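Local coordinates for protein putative transcriptional regulator (Clostridium difficile, PDB 3QI7) that is of unproven function but has a periplasmic-binding-protein-like fold, consistent with a putative lipoprotein or regulator that may bind a small ligand such as a sugar, at residues A[300-305]-A[364-369]; A[164-169]-A[198-203]; A[14-19]-A[86-91]; A[246-251]-A[293-298]. All coordinates share one frame; numbering follows the deposited sequence. Where two conformers were deposited one is given.

The chain has a periplasmic-binding-protein-like fold with two separate beta sheets. Along the sequence the order is interaction 3, then 2, then 4, then 1, and each closes before the next opens. Interactions 3 and 1 reach the same mixed sheet, with centres about 28 Å apart. Interaction 2 joins loops that follow two neighbouring strands of the three-stranded parallel sheet. Interaction 4 lies about 44 Å from interaction 3, centre to centre, on the opposite side of the chain's centre. Interactions 4 and 1 touch through Val251 and Gly300. Interaction 1 is about 9 Å from the chain centre, consistent with a place near the junction of the two lobes.

Interaction 1: residues A[300-305]-A[364-369]; sequences GGYPMP and VILSQL
Gly301 and Leu369 pair as an antiparallel hydrogen-bonded bridge, joining the short strand 300-301 to strand 361-370 of the mixed sheet in this periplasmic-binding-protein-like fold. Gly301 N donates to Leu369 O at 2.9 Å, in the carbonyl plane. The return bond, Leu369 N to Gly301 O, is 3.0 Å and nearly straight, but its donor stands above the carbonyl plane. Beyond the bridge the two chains run in different directions, and the Tyr302 side chain carries the contact on to Leu366.

The tyrosine side chain crosses Leu366 at about a right angle. Its CB lies 4.0 Å from Leu366 CD1. CG meets Leu366 CB at 4.0 Å, and this CB sits over one ring face, offset toward the rim, as a CH-pi contact. CE1 then approaches Leu366 O at 3.8 Å. At the tip, OH comes within 4.2 Å of Ile365 CG2. The first torsion sets this course: CG lies anti to the carbonyl carbon (chi1 -57°). Leu366 O also accepts from Arg150 NH1 of helix 140-153, and the tyrosine packs on Arg143 and Arg150 of the same helix.

Back at the bridge, Leu369 CB and CD2 pack against the Tyr302 carbonyl group. Leu366 CD1 lies 3.7 Å from Met304 O; residue 304 is a selenomethionine. Met304 O, Leu366 N and Ser367 O are buried by the contact and find no polar partner in the model. Ser367 O is instead met by a carbon, Pro303 CD, at 3.3 Å.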
loop_
_atom_site.group_PDB
_atom_site.type_symbol
_atom_site.label_atom_id
_atom_site.label_comp_id
_atom_site.label_asym_id
_atom_site.label_seq_id
_atom_site.Cartn_x
_atom_site.Cartn_y
_atom_site.Cartn_z
ATOM N N GLY A 300 -3.008 -7.025 -14.132
ATOM C CA GLY A 300 -1.908 -6.209 -13.633
ATOM C C GLY A 300 -1.881 -5.966 -12.130
ATOM O O GLY A 300 -2.739 -6.433 -11.362
ATOM N N GLY A 301 -0.881 -5.190 -11.721
ATOM C CA GLY A 301 -0.665 -4.885 -10.315
ATOM C C GLY A 301 0.568 -4.005 -10.126
ATOM O O GLY A 301 0.926 -3.221 -11.020
ATOM N N TYR A 302 1.198 -4.171 -8.975
ATOM C CA TYR A 302 2.506 -3.606 -8.652
ATOM C C TYR A 302 3.494 -4.746 -8.359
ATOM O O TYR A 302 3.082 -5.884 -8.133
ATOM C CB TYR A 302 2.430 -2.719 -7.411
ATOM C CG TYR A 302 1.473 -1.555 -7.411
ATOM C CD1 TYR A 302 1.165 -0.857 -8.591
ATOM C CD2 TYR A 302 0.932 -1.096 -6.213
ATOM C CE1 TYR A 302 0.332 0.253 -8.571
ATOM C CE2 TYR A 302 0.077 0.003 -6.165
ATOM C CZ TYR A 302 -0.223 0.683 -7.345
ATOM O OH TYR A 302 -1.068 1.780 -7.303
ATOM N N PRO A 303 4.814 -4.462 -8.339
ATOM C CA PRO A 303 5.778 -5.469 -7.911
ATOM C C PRO A 303 5.570 -5.963 -6.472
ATOM O O PRO A 303 5.991 -7.078 -6.132
ATOM C CB PRO A 303 7.130 -4.714 -7.998
ATOM C CG PRO A 303 6.915 -3.719 -8.983
ATOM C CD PRO A 303 5.506 -3.249 -8.782
HETATM N N MSE A 304 4.975 -5.123 -5.628
HETATM C CA MSE A 304 4.683 -5.490 -4.236
HETATM C C MSE A 304 3.507 -4.677 -3.701
HETATM O O MSE A 304 3.212 -3.619 -4.235
HETATM C CB MSE A 304 5.928 -5.330 -3.327
HETATM C CG MSE A 304 6.697 -4.025 -3.410
HETATM SE SE MSE A 304 8.475 -4.063 -2.530
HETATM C CE MSE A 304 8.043 -4.737 -0.769
ATOM N N PRO A 305 2.844 -5.164 -2.642
ATOM C CA PRO A 305 1.733 -4.376 -2.141
ATOM C C PRO A 305 2.214 -3.118 -1.476
ATOM O O PRO A 305 3.304 -3.108 -0.947
ATOM C CB PRO A 305 1.088 -5.261 -1.091
ATOM C CG PRO A 305 1.929 -6.565 -1.039
ATOM C CD PRO A 305 3.156 -6.336 -1.793
ATOM N N VAL A 364 3.110 8.139 -3.454
ATOM C CA VAL A 364 3.845 7.281 -4.378
ATOM C C VAL A 364 2.903 6.378 -5.151
ATOM O O VAL A 364 1.893 5.948 -4.616
ATOM C CB VAL A 364 4.946 6.430 -3.628
ATOM C CG1 VAL A 364 4.393 5.720 -2.435
ATOM C CG2 VAL A 364 5.636 5.418 -4.550
ATOM N N ILE A 365 3.237 6.128 -6.413
ATOM C CA ILE A 365 2.582 5.115 -7.232
ATOM C C ILE A 365 3.724 4.276 -7.746
ATOM O O ILE A 365 4.696 4.829 -8.231
ATOM C CB ILE A 365 1.824 5.707 -8.480
ATOM C CG1 ILE A 365 0.686 6.657 -8.056
ATOM C CG2 ILE A 365 1.282 4.559 -9.398
ATOM C CD1 ILE A 365 -0.435 6.020 -7.258
ATOM N N LEU A 366 3.629 2.965 -7.633
ATOM C CA LEU A 366 4.698 2.090 -8.160
ATOM C C LEU A 366 4.493 1.820 -9.645
ATOM O O LEU A 366 3.378 1.939 -10.142
ATOM C CB LEU A 366 4.710 0.752 -7.403
ATOM C CG LEU A 366 5.008 0.917 -5.923
ATOM C CD1 LEU A 366 4.933 -0.458 -5.210
ATOM C CD2 LEU A 366 6.390 1.566 -5.740
ATOM N N SER A 367 5.570 1.453 -10.330
ATOM C CA SER A 367 5.505 1.042 -11.717
ATOM C C SER A 367 4.613 -0.154 -11.869
ATOM O O SER A 367 4.459 -0.963 -10.971
ATOM C CB SER A 367 6.875 0.704 -12.295
ATOM O OG SER A 367 7.573 1.889 -12.608
ATOM N N GLN A 368 4.007 -0.227 -13.037
ATOM C CA GLN A 368 3.068 -1.262 -13.367
ATOM C C GLN A 368 3.768 -2.604 -13.508
ATOM O O GLN A 368 4.828 -2.710 -14.098
ATOM C CB GLN A 368 2.391 -0.927 -14.700
ATOM C CG GLN A 368 1.346 -1.932 -15.096
ATOM C CD GLN A 368 0.733 -1.639 -16.450
ATOM O OE1 GLN A 368 1.436 -1.299 -17.388
ATOM N NE2 GLN A 368 -0.556 -1.866 -16.572
ATOM N N LEU A 369 3.117 -3.650 -13.031
ATOM C CA LEU A 369 3.519 -5.009 -13.378
ATOM C C LEU A 369 2.364 -5.644 -14.107
ATOM O O LEU A 369 1.228 -5.559 -13.639
ATOM C CB LEU A 369 3.878 -5.788 -12.098
ATOM C CG LEU A 369 4.154 -7.288 -12.310
ATOM C CD1 LEU A 369 5.475 -7.488 -13.084
ATOM C CD2 LEU A 369 4.189 -8.018 -10.967
#

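Interaction 2: residues A[164-169]-A[198-203]; sequences STDDLK and NINTEE
Asp166 and Asn198 have nearly the same first torsion (chi1 -74° and -75°), and each CG lies anti to its own carbonyl carbon. This lays the carboxylate of Asp166 against the amide of Asn198, stacked with their planes 8° apart. Asn198 CG is 3.3 Å from Asp166 OD2. The two residues sit in the loops after strands 159-164 and 191-196. These are neighbouring parallel strands joined by helix 171-186, a beta-alpha-beta crossover.

Asn198 OD1 reaches the start of the loop 164-169. Asp166 N donates to it at 3.0 Å, tilted from the amide carbonyl plane. Ser164 OG is 3.2 Å from the same Asn198 OD1, a weak bond at most, and not a settled one, as the hydroxyl proton has another acceptor within reach.

Ser164 is held from its own loop. Asp167 N donates to Ser164 OG at 2.9 Å, an ST motif. In return Ser164 N donates to Asp167 OD2, also at 2.9 Å. This exchange fixes the turn that presents Asp166 N. In one of two lysine conformers, a long and doubtful salt bridge joins Lys169 NZ to Asp166 OD1.

Three waters extend this surface contact. One water joins Ser164 OG and the backbone N of Ile199. A second donates to Asp166 OD2 at 2.6 Å and to Ile199 O. Asn200 is also reached indirectly, because a third water accepts from Asn200 ND2 at 2.8 Å and donates to Asp166 OD2 at 2.8 Å.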
loop_
_atom_site.group_PDB
_atom_site.type_symbol
_atom_site.label_atom_id
_atom_site.label_comp_id
_atom_site.label_asym_id
_atom_site.label_seq_id
_atom_site.Cartn_x
_atom_site.Cartn_y
_atom_site.Cartn_z
ATOM N N SER A 164 -20.614 -0.157 -3.532
ATOM C CA SER A 164 -21.922 0.110 -2.914
ATOM C C SER A 164 -22.063 1.606 -2.589
ATOM O O SER A 164 -21.072 2.302 -2.493
ATOM C CB SER A 164 -22.077 -0.698 -1.624
ATOM O OG SER A 164 -21.356 -0.112 -0.545
ATOM N N THR A 165 -23.283 2.087 -2.346
ATOM C CA THR A 165 -23.433 3.505 -1.994
ATOM C C THR A 165 -22.835 3.805 -0.608
ATOM O O THR A 165 -22.318 4.915 -0.391
ATOM C CB THR A 165 -24.872 3.991 -2.163
ATOM O OG1 THR A 165 -25.766 3.187 -1.408
ATOM C CG2 THR A 165 -25.277 3.913 -3.631
ATOM N N ASP A 166 -22.821 2.804 0.291
ATOM C CA ASP A 166 -22.062 2.911 1.540
ATOM C C ASP A 166 -20.556 3.031 1.312
ATOM O O ASP A 166 -19.902 3.851 1.976
ATOM C CB ASP A 166 -22.328 1.749 2.481
ATOM C CG ASP A 166 -23.712 1.825 3.167
ATOM O OD1 ASP A 166 -24.417 2.842 3.080
ATOM O OD2 ASP A 166 -24.084 0.852 3.814
ATOM N N ASP A 167 -20.005 2.222 0.397
ATOM C CA ASP A 167 -18.585 2.359 -0.005
ATOM C C ASP A 167 -18.241 3.780 -0.456
ATOM O O ASP A 167 -17.165 4.287 -0.140
ATOM C CB ASP A 167 -18.184 1.407 -1.158
ATOM C CG ASP A 167 -18.204 -0.061 -0.776
ATOM O OD1 ASP A 167 -17.822 -0.436 0.371
ATOM O OD2 ASP A 167 -18.569 -0.869 -1.665
ATOM N N LEU A 168 -19.135 4.394 -1.221
ATOM C CA LEU A 168 -18.933 5.761 -1.698
ATOM C C LEU A 168 -18.905 6.851 -0.594
ATOM O O LEU A 168 -18.589 8.012 -0.902
ATOM C CB LEU A 168 -19.964 6.112 -2.784
ATOM C CG LEU A 168 -19.958 5.254 -4.073
ATOM C CD1 LEU A 168 -20.960 5.791 -5.080
ATOM C CD2 LEU A 168 -18.585 5.206 -4.715
ATOM N N LYS A 169 -19.242 6.496 0.659
ATOM C CA LYS A 169 -19.133 7.404 1.815
ATOM C C LYS A 169 -17.682 7.557 2.241
ATOM O O LYS A 169 -17.310 8.541 2.878
ATOM C CB LYS A 169 -19.927 6.872 3.024
ATOM C CG LYS A 169 -21.428 6.683 2.800
ATOM C CD LYS A 169 -22.171 6.303 4.109
ATOM C CE LYS A 169 -21.588 5.046 4.773
ATOM N NZ LYS A 169 -22.521 4.423 5.755
ATOM N N ASN A 198 -25.358 -2.779 -0.694
ATOM C CA ASN A 198 -24.706 -2.528 0.576
ATOM C C ASN A 198 -24.524 -3.814 1.349
ATOM O O ASN A 198 -25.416 -4.657 1.376
ATOM C CB ASN A 198 -25.527 -1.560 1.442
ATOM C CG ASN A 198 -25.424 -0.136 0.977
ATOM O OD1 ASN A 198 -24.428 0.278 0.407
ATOM N ND2 ASN A 198 -26.449 0.634 1.251
ATOM N N ILE A 199 -23.363 -3.967 1.970
ATOM C CA ILE A 199 -23.080 -5.147 2.764
ATOM C C ILE A 199 -23.326 -4.776 4.218
ATOM O O ILE A 199 -22.511 -4.094 4.834
ATOM C CB ILE A 199 -21.658 -5.640 2.543
ATOM C CG1 ILE A 199 -21.474 -5.983 1.051
ATOM C CG2 ILE A 199 -21.361 -6.859 3.447
ATOM C CD1 ILE A 199 -20.097 -6.535 0.664
ATOM N N ASN A 200 -24.481 -5.165 4.745
ATOM C CA ASN A 200 -24.795 -4.888 6.148
ATOM C C ASN A 200 -24.622 -6.109 7.049
ATOM O O ASN A 200 -24.330 -5.971 8.235
ATOM C CB ASN A 200 -26.203 -4.311 6.261
ATOM C CG ASN A 200 -26.312 -2.936 5.611
ATOM O OD1 ASN A 200 -27.191 -2.692 4.779
ATOM N ND2 ASN A 200 -25.391 -2.037 5.969
ATOM N N THR A 201 -24.826 -7.294 6.478
ATOM C CA THR A 201 -24.610 -8.561 7.169
ATOM C C THR A 201 -23.845 -9.495 6.227
ATOM O O THR A 201 -23.640 -9.169 5.048
ATOM C CB THR A 201 -25.951 -9.218 7.557
ATOM O OG1 THR A 201 -26.595 -9.718 6.378
ATOM C CG2 THR A 201 -26.885 -8.222 8.287
ATOM N N GLU A 202 -23.433 -10.654 6.738
ATOM C CA GLU A 202 -22.720 -11.646 5.916
ATOM C C GLU A 202 -23.623 -12.190 4.793
ATOM O O GLU A 202 -23.146 -12.540 3.722
ATOM C CB GLU A 202 -22.221 -12.790 6.797
ATOM C CG GLU A 202 -21.281 -13.798 6.127
ATOM C CD GLU A 202 -19.849 -13.303 6.023
ATOM O OE1 GLU A 202 -19.554 -12.176 6.474
ATOM O OE2 GLU A 202 -19.018 -14.053 5.484
ATOM N N GLU A 203 -24.923 -12.260 5.046
ATOM C CA GLU A 203 -25.880 -12.704 4.031
ATOM C C GLU A 203 -25.775 -11.852 2.748
ATOM O O GLU A 203 -26.001 -12.353 1.654
ATOM C CB GLU A 203 -27.311 -12.614 4.560
ATOM C CG GLU A 203 -28.354 -13.247 3.623
ATOM C CD GLU A 203 -29.801 -13.101 4.096
ATOM O OE1 GLU A 203 -30.060 -12.536 5.177
ATOM O OE2 GLU A 203 -30.691 -13.563 3.363
HETATM O O HOH W 1 -21.528 -1.964 1.387
HETATM O O HOH W 2 -22.364 -1.058 4.197
HETATM O O HOH W 3 -26.639 0.108 4.630
#

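Interaction 3: residues A[14-19]-A[86-91]; sequences KVAVVT and KEVQAI
Lys14 and Glu87 start the pairing of two parallel strands, 13-19 and 88-94, with a 2.8 Å hydrogen bond from Lys14 N to Glu87 O. Gln89 N donates to Lys14 O at 3.0 Å. Further on, Ala16 N donates to Ala90 O at 2.9 Å. Lys14 pairs with Val88, but Val15 pairs with Ala90, so the register slips by one residue at a beta bulge. Ala90 N is buried there and has no partner in the model. Past the bulge, Ile91 CA makes a CA-H...O contact with Ala16 O at 3.4 Å.

The side chain of Lys14 crosses that of Glu87. Lys14 CG is close to Glu87 CB, and NZ lies 3.8 Å from Glu87 OE1, a long salt bridge. The amine's stronger partner is Asp85, just before the second segment.

Packing follows the alternation of the strands. Lys14, Ala16, Val88 and Ile91 share one face of the sheet. There Ala16 CB meets Val88 CG1 at 4.2 Å and also lies near Ile91 CG1. Ile91 CG2 touches Val18 CG2 at 4.3 Å. Val88 CG1 lies anti to its backbone N (chi1 174°), and the other branch, CG2, meets Lys14 CB at 4.1 Å. On the opposite face, Val15 and Ala90 pack on Ala318 of helix 306-324.

Strand 13-19 also pairs with strand 57-63 in this parallel part of the sheet. The charged groups gather at the exposed edge of the contact, and the buried remainder is held by backbone bonds and apolar packing.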
loop_
_atom_site.group_PDB
_atom_site.type_symbol
_atom_site.label_atom_id
_atom_site.label_comp_id
_atom_site.label_asym_id
_atom_site.label_seq_id
_atom_site.Cartn_x
_atom_site.Cartn_y
_atom_site.Cartn_z
ATOM N N LYS A 14 18.712 2.020 17.233
ATOM C CA LYS A 14 17.466 1.283 16.950
ATOM C C LYS A 14 16.524 2.125 16.071
ATOM O O LYS A 14 16.434 3.362 16.218
ATOM C CB LYS A 14 16.754 0.894 18.252
ATOM C CG LYS A 14 17.552 -0.013 19.197
ATOM C CD LYS A 14 16.687 -0.404 20.398
ATOM C CE LYS A 14 17.433 -1.301 21.399
ATOM N NZ LYS A 14 16.934 -1.035 22.775
ATOM N N VAL A 15 15.880 1.456 15.127
ATOM C CA VAL A 15 14.764 2.015 14.380
ATOM C C VAL A 15 13.497 1.353 14.914
ATOM O O VAL A 15 13.282 0.160 14.725
ATOM C CB VAL A 15 14.907 1.761 12.870
ATOM C CG1 VAL A 15 13.707 2.355 12.109
ATOM C CG2 VAL A 15 16.227 2.389 12.341
ATOM N N ALA A 16 12.681 2.117 15.619
ATOM C CA ALA A 16 11.446 1.573 16.160
ATOM C C ALA A 16 10.389 1.615 15.063
ATOM O O ALA A 16 10.286 2.621 14.372
ATOM C CB ALA A 16 10.989 2.372 17.400
ATOM N N VAL A 17 9.625 0.528 14.918
ATOM C CA VAL A 17 8.601 0.419 13.910
ATOM C C VAL A 17 7.293 -0.021 14.558
ATOM O O VAL A 17 7.205 -1.113 15.120
ATOM C CB VAL A 17 8.992 -0.584 12.777
ATOM C CG1 VAL A 17 7.952 -0.570 11.707
ATOM C CG2 VAL A 17 10.371 -0.215 12.186
ATOM N N VAL A 18 6.274 0.837 14.459
ATOM C CA VAL A 18 4.981 0.602 15.078
ATOM C C VAL A 18 3.983 0.081 14.047
ATOM O O VAL A 18 3.753 0.718 12.997
ATOM C CB VAL A 18 4.440 1.916 15.688
ATOM C CG1 VAL A 18 3.063 1.681 16.393
ATOM C CG2 VAL A 18 5.471 2.505 16.609
ATOM N N THR A 19 3.404 -1.083 14.321
ATOM C CA THR A 19 2.365 -1.627 13.475
ATOM C C THR A 19 1.188 -2.098 14.321
ATOM O O THR A 19 1.310 -2.238 15.537
ATOM C CB THR A 19 2.849 -2.843 12.663
ATOM O OG1 THR A 19 2.906 -3.987 13.505
ATOM C CG2 THR A 19 4.246 -2.605 12.042
ATOM N N LYS A 86 17.557 5.450 24.856
ATOM C CA LYS A 86 18.606 6.302 24.318
ATOM C C LYS A 86 19.134 5.855 22.949
ATOM O O LYS A 86 19.728 6.654 22.217
ATOM C CB LYS A 86 19.752 6.369 25.341
ATOM C CG LYS A 86 20.938 7.234 24.958
ATOM C CD LYS A 86 21.588 7.850 26.212
ATOM C CE LYS A 86 23.045 8.243 25.995
ATOM N NZ LYS A 86 23.314 8.778 24.625
ATOM N N GLU A 87 18.921 4.586 22.604
ATOM C CA GLU A 87 19.422 4.039 21.348
ATOM C C GLU A 87 18.435 4.207 20.178
ATOM O O GLU A 87 18.844 4.123 19.022
ATOM C CB GLU A 87 19.769 2.554 21.541
ATOM C CG GLU A 87 20.748 2.312 22.698
ATOM C CD GLU A 87 21.337 0.909 22.672
ATOM O OE1 GLU A 87 20.551 -0.056 22.610
ATOM O OE2 GLU A 87 22.581 0.776 22.704
ATOM N N VAL A 88 17.153 4.430 20.489
ATOM C CA VAL A 88 16.128 4.732 19.485
ATOM C C VAL A 88 16.422 6.078 18.836
ATOM O O VAL A 88 16.373 7.136 19.494
ATOM C CB VAL A 88 14.684 4.717 20.079
ATOM C CG1 VAL A 88 13.629 5.184 19.027
ATOM C CG2 VAL A 88 14.325 3.317 20.578
ATOM N N GLN A 89 16.740 6.018 17.536
ATOM C CA GLN A 89 17.070 7.192 16.754
ATOM C C GLN A 89 16.062 7.505 15.635
ATOM O O GLN A 89 16.147 8.573 15.021
ATOM C CB GLN A 89 18.472 7.046 16.175
ATOM C CG GLN A 89 19.560 6.900 17.222
ATOM C CD GLN A 89 19.724 8.156 18.056
ATOM O OE1 GLN A 89 19.373 9.243 17.606
ATOM N NE2 GLN A 89 20.244 8.015 19.278
ATOM N N ALA A 90 15.102 6.604 15.390
ATOM C CA ALA A 90 14.021 6.905 14.468
ATOM C C ALA A 90 12.779 6.102 14.844
ATOM O O ALA A 90 12.881 4.989 15.390
ATOM C CB ALA A 90 14.451 6.618 13.011
ATOM N N ILE A 91 11.615 6.691 14.586
ATOM C CA ILE A 91 10.338 5.991 14.754
ATOM C C ILE A 91 9.530 6.023 13.454
ATOM O O ILE A 91 9.227 7.096 12.936
ATOM C CB ILE A 91 9.480 6.585 15.905
ATOM C CG1 ILE A 91 10.257 6.577 17.226
ATOM C CG2 ILE A 91 8.188 5.786 16.064
ATOM C CD1 ILE A 91 9.569 7.356 18.350
#

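Interaction 4: residues A[246-251]-A[293-298]; sequences ELKYIV and FGMSNR
Arg298 and Lys248 meet through a side chain and a carbonyl. Arg298 NH2 donates to Lys248 O at 2.9 Å, on a lone pair in the carbonyl plane. Arg298 NE adds a weak bond to the same oxygen at 3.4 Å. One face of the guanidinium lies against Ile250, with CG1 over its centre and 3.6 Å from Arg298 CZ. The arginine chain bends at chi2 and chi3 (-58° and -82°), which folds the group back onto this spot. Its backbone takes part too, as Val251 N donates to Arg298 O at 2.9 Å.

Met295, a selenomethionine, packs beside these groups. Its SE is 3.8 Å from Lys248 CA, and its CE is 3.5 Å from Tyr249 O. The lysine side chain passes over this residue, with CD near SE, and NZ donates to Phe293 O at 3.3 Å. The stronger partner of Lys248 NZ is Leu245 O, in the preceding helix.

The contact joins two helix ends. Helix 234-247 ends just before Lys248, the first residue to leave helical angles, with positive phi. Helix 279-292 ends in a Schellman motif with Gly294 as the C-prime residue. A type II beta turn from Met295 to Arg298 then follows, closed by Arg298 N to Met295 O at 3.1 Å. This turn brings the arginine back toward residues 248-251.

Further out, Asp226 forms a salt bridge with Arg298 NH2, a second partner for the same nitrogen. Ile250 makes backbone hydrogen bonds with Ile227 and Val229, while Tyr249 OH bonds Ile240 O.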
loop_
_atom_site.group_PDB
_atom_site.type_symbol
_atom_site.label_atom_id
_atom_site.label_comp_id
_atom_site.label_asym_id
_atom_site.label_seq_id
_atom_site.Cartn_x
_atom_site.Cartn_y
_atom_site.Cartn_z
ATOM N N GLU A 246 -12.894 -16.805 -16.935
ATOM C CA GLU A 246 -13.928 -17.353 -17.815
ATOM C C GLU A 246 -14.191 -16.459 -19.031
ATOM O O GLU A 246 -14.229 -16.934 -20.164
ATOM C CB GLU A 246 -15.221 -17.546 -17.001
ATOM C CG GLU A 246 -16.404 -18.205 -17.737
ATOM C CD GLU A 246 -17.758 -17.823 -17.122
ATOM O OE1 GLU A 246 -17.836 -17.724 -15.878
ATOM O OE2 GLU A 246 -18.722 -17.593 -17.879
ATOM N N LEU A 247 -14.355 -15.161 -18.813
ATOM C CA LEU A 247 -14.787 -14.235 -19.893
ATOM C C LEU A 247 -13.623 -13.487 -20.574
ATOM O O LEU A 247 -13.802 -12.876 -21.644
ATOM C CB LEU A 247 -15.813 -13.226 -19.346
ATOM C CG LEU A 247 -17.202 -13.733 -18.928
ATOM C CD1 LEU A 247 -18.092 -12.559 -18.461
ATOM C CD2 LEU A 247 -17.898 -14.493 -20.055
ATOM N N LYS A 248 -12.463 -13.494 -19.924
ATOM C CA LYS A 248 -11.180 -13.112 -20.497
ATOM C C LYS A 248 -11.099 -11.629 -20.753
ATOM O O LYS A 248 -10.543 -11.172 -21.746
ATOM C CB LYS A 248 -10.849 -13.920 -21.744
ATOM C CG LYS A 248 -10.925 -15.430 -21.534
ATOM C CD LYS A 248 -9.596 -16.079 -21.834
ATOM C CE LYS A 248 -9.734 -17.586 -22.025
ATOM N NZ LYS A 248 -9.742 -18.272 -20.712
ATOM N N TYR A 249 -11.638 -10.881 -19.799
ATOM C CA TYR A 249 -11.597 -9.440 -19.853
ATOM C C TYR A 249 -10.331 -8.944 -19.172
ATOM O O TYR A 249 -9.425 -9.741 -18.910
ATOM C CB TYR A 249 -12.899 -8.829 -19.271
ATOM C CG TYR A 249 -13.346 -9.291 -17.900
ATOM C CD1 TYR A 249 -12.727 -8.842 -16.746
ATOM C CD2 TYR A 249 -14.441 -10.137 -17.762
ATOM C CE1 TYR A 249 -13.189 -9.220 -15.463
ATOM C CE2 TYR A 249 -14.893 -10.544 -16.500
ATOM C CZ TYR A 249 -14.275 -10.099 -15.365
ATOM O OH TYR A 249 -14.758 -10.512 -14.148
ATOM N N ILE A 250 -10.243 -7.643 -18.937
ATOM C CA ILE A 250 -9.068 -7.048 -18.314
ATOM C C ILE A 250 -9.330 -6.678 -16.848
ATOM O O ILE A 250 -10.401 -6.160 -16.507
ATOM C CB ILE A 250 -8.612 -5.765 -19.070
ATOM C CG1 ILE A 250 -8.256 -6.075 -20.523
ATOM C CG2 ILE A 250 -7.443 -5.116 -18.401
ATOM C CD1 ILE A 250 -8.527 -4.878 -21.478
ATOM N N VAL A 251 -8.359 -6.968 -15.991
ATOM C CA VAL A 251 -8.350 -6.477 -14.607
ATOM C C VAL A 251 -6.995 -5.814 -14.354
ATOM O O VAL A 251 -6.023 -6.431 -13.880
ATOM C CB VAL A 251 -8.653 -7.589 -13.577
ATOM C CG1 VAL A 251 -8.813 -6.985 -12.182
ATOM C CG2 VAL A 251 -9.902 -8.387 -14.031
ATOM N N PHE A 293 -3.654 -20.068 -18.458
ATOM C CA PHE A 293 -5.089 -19.835 -18.471
ATOM C C PHE A 293 -5.505 -18.906 -19.629
ATOM O O PHE A 293 -6.645 -18.452 -19.692
ATOM C CB PHE A 293 -5.569 -19.221 -17.135
ATOM C CG PHE A 293 -5.339 -20.093 -15.903
ATOM C CD1 PHE A 293 -5.142 -21.478 -15.996
ATOM C CD2 PHE A 293 -5.374 -19.504 -14.636
ATOM C CE1 PHE A 293 -4.948 -22.245 -14.856
ATOM C CE2 PHE A 293 -5.173 -20.267 -13.490
ATOM C CZ PHE A 293 -4.964 -21.650 -13.605
ATOM N N GLY A 294 -4.588 -18.613 -20.537
ATOM C CA GLY A 294 -4.907 -17.755 -21.685
ATOM C C GLY A 294 -5.100 -16.301 -21.273
ATOM O O GLY A 294 -5.839 -15.569 -21.920
HETATM N N MSE A 295 -4.425 -15.881 -20.211
HETATM C CA MSE A 295 -4.648 -14.537 -19.641
HETATM C C MSE A 295 -3.436 -13.614 -19.664
HETATM O O MSE A 295 -3.390 -12.602 -18.932
HETATM C CB MSE A 295 -5.182 -14.667 -18.218
HETATM C CG MSE A 295 -6.572 -15.232 -18.141
HETATM SE SE MSE A 295 -7.871 -14.071 -18.893
HETATM C CE MSE A 295 -7.849 -12.613 -17.544
ATOM N N SER A 296 -2.466 -13.901 -20.516
ATOM C CA SER A 296 -1.295 -13.021 -20.630
ATOM C C SER A 296 -1.693 -11.614 -21.107
ATOM O O SER A 296 -2.553 -11.433 -21.973
ATOM C CB SER A 296 -0.214 -13.638 -21.532
ATOM O OG SER A 296 0.446 -14.705 -20.832
ATOM N N ASN A 297 -1.065 -10.631 -20.481
ATOM C CA ASN A 297 -1.312 -9.233 -20.717
ATOM C C ASN A 297 -2.755 -8.770 -20.414
ATOM O O ASN A 297 -3.153 -7.724 -20.892
ATOM C CB ASN A 297 -0.854 -8.852 -22.121
ATOM C CG ASN A 297 0.640 -9.185 -22.369
ATOM O OD1 ASN A 297 0.965 -10.110 -23.114
ATOM N ND2 ASN A 297 1.534 -8.440 -21.738
ATOM N N ARG A 298 -3.497 -9.522 -19.580
ATOM C CA ARG A 298 -4.857 -9.144 -19.149
ATOM C C ARG A 298 -4.993 -8.701 -17.690
ATOM O O ARG A 298 -6.006 -8.112 -17.313
ATOM C CB ARG A 298 -5.805 -10.322 -19.395
ATOM C CG ARG A 298 -5.784 -10.868 -20.825
ATOM C CD ARG A 298 -6.130 -9.797 -21.844
ATOM N NE ARG A 298 -7.571 -9.595 -21.982
ATOM C CZ ARG A 298 -8.134 -8.791 -22.877
ATOM N NH1 ARG A 298 -7.379 -8.043 -23.685
ATOM N NH2 ARG A 298 -9.457 -8.705 -22.942
#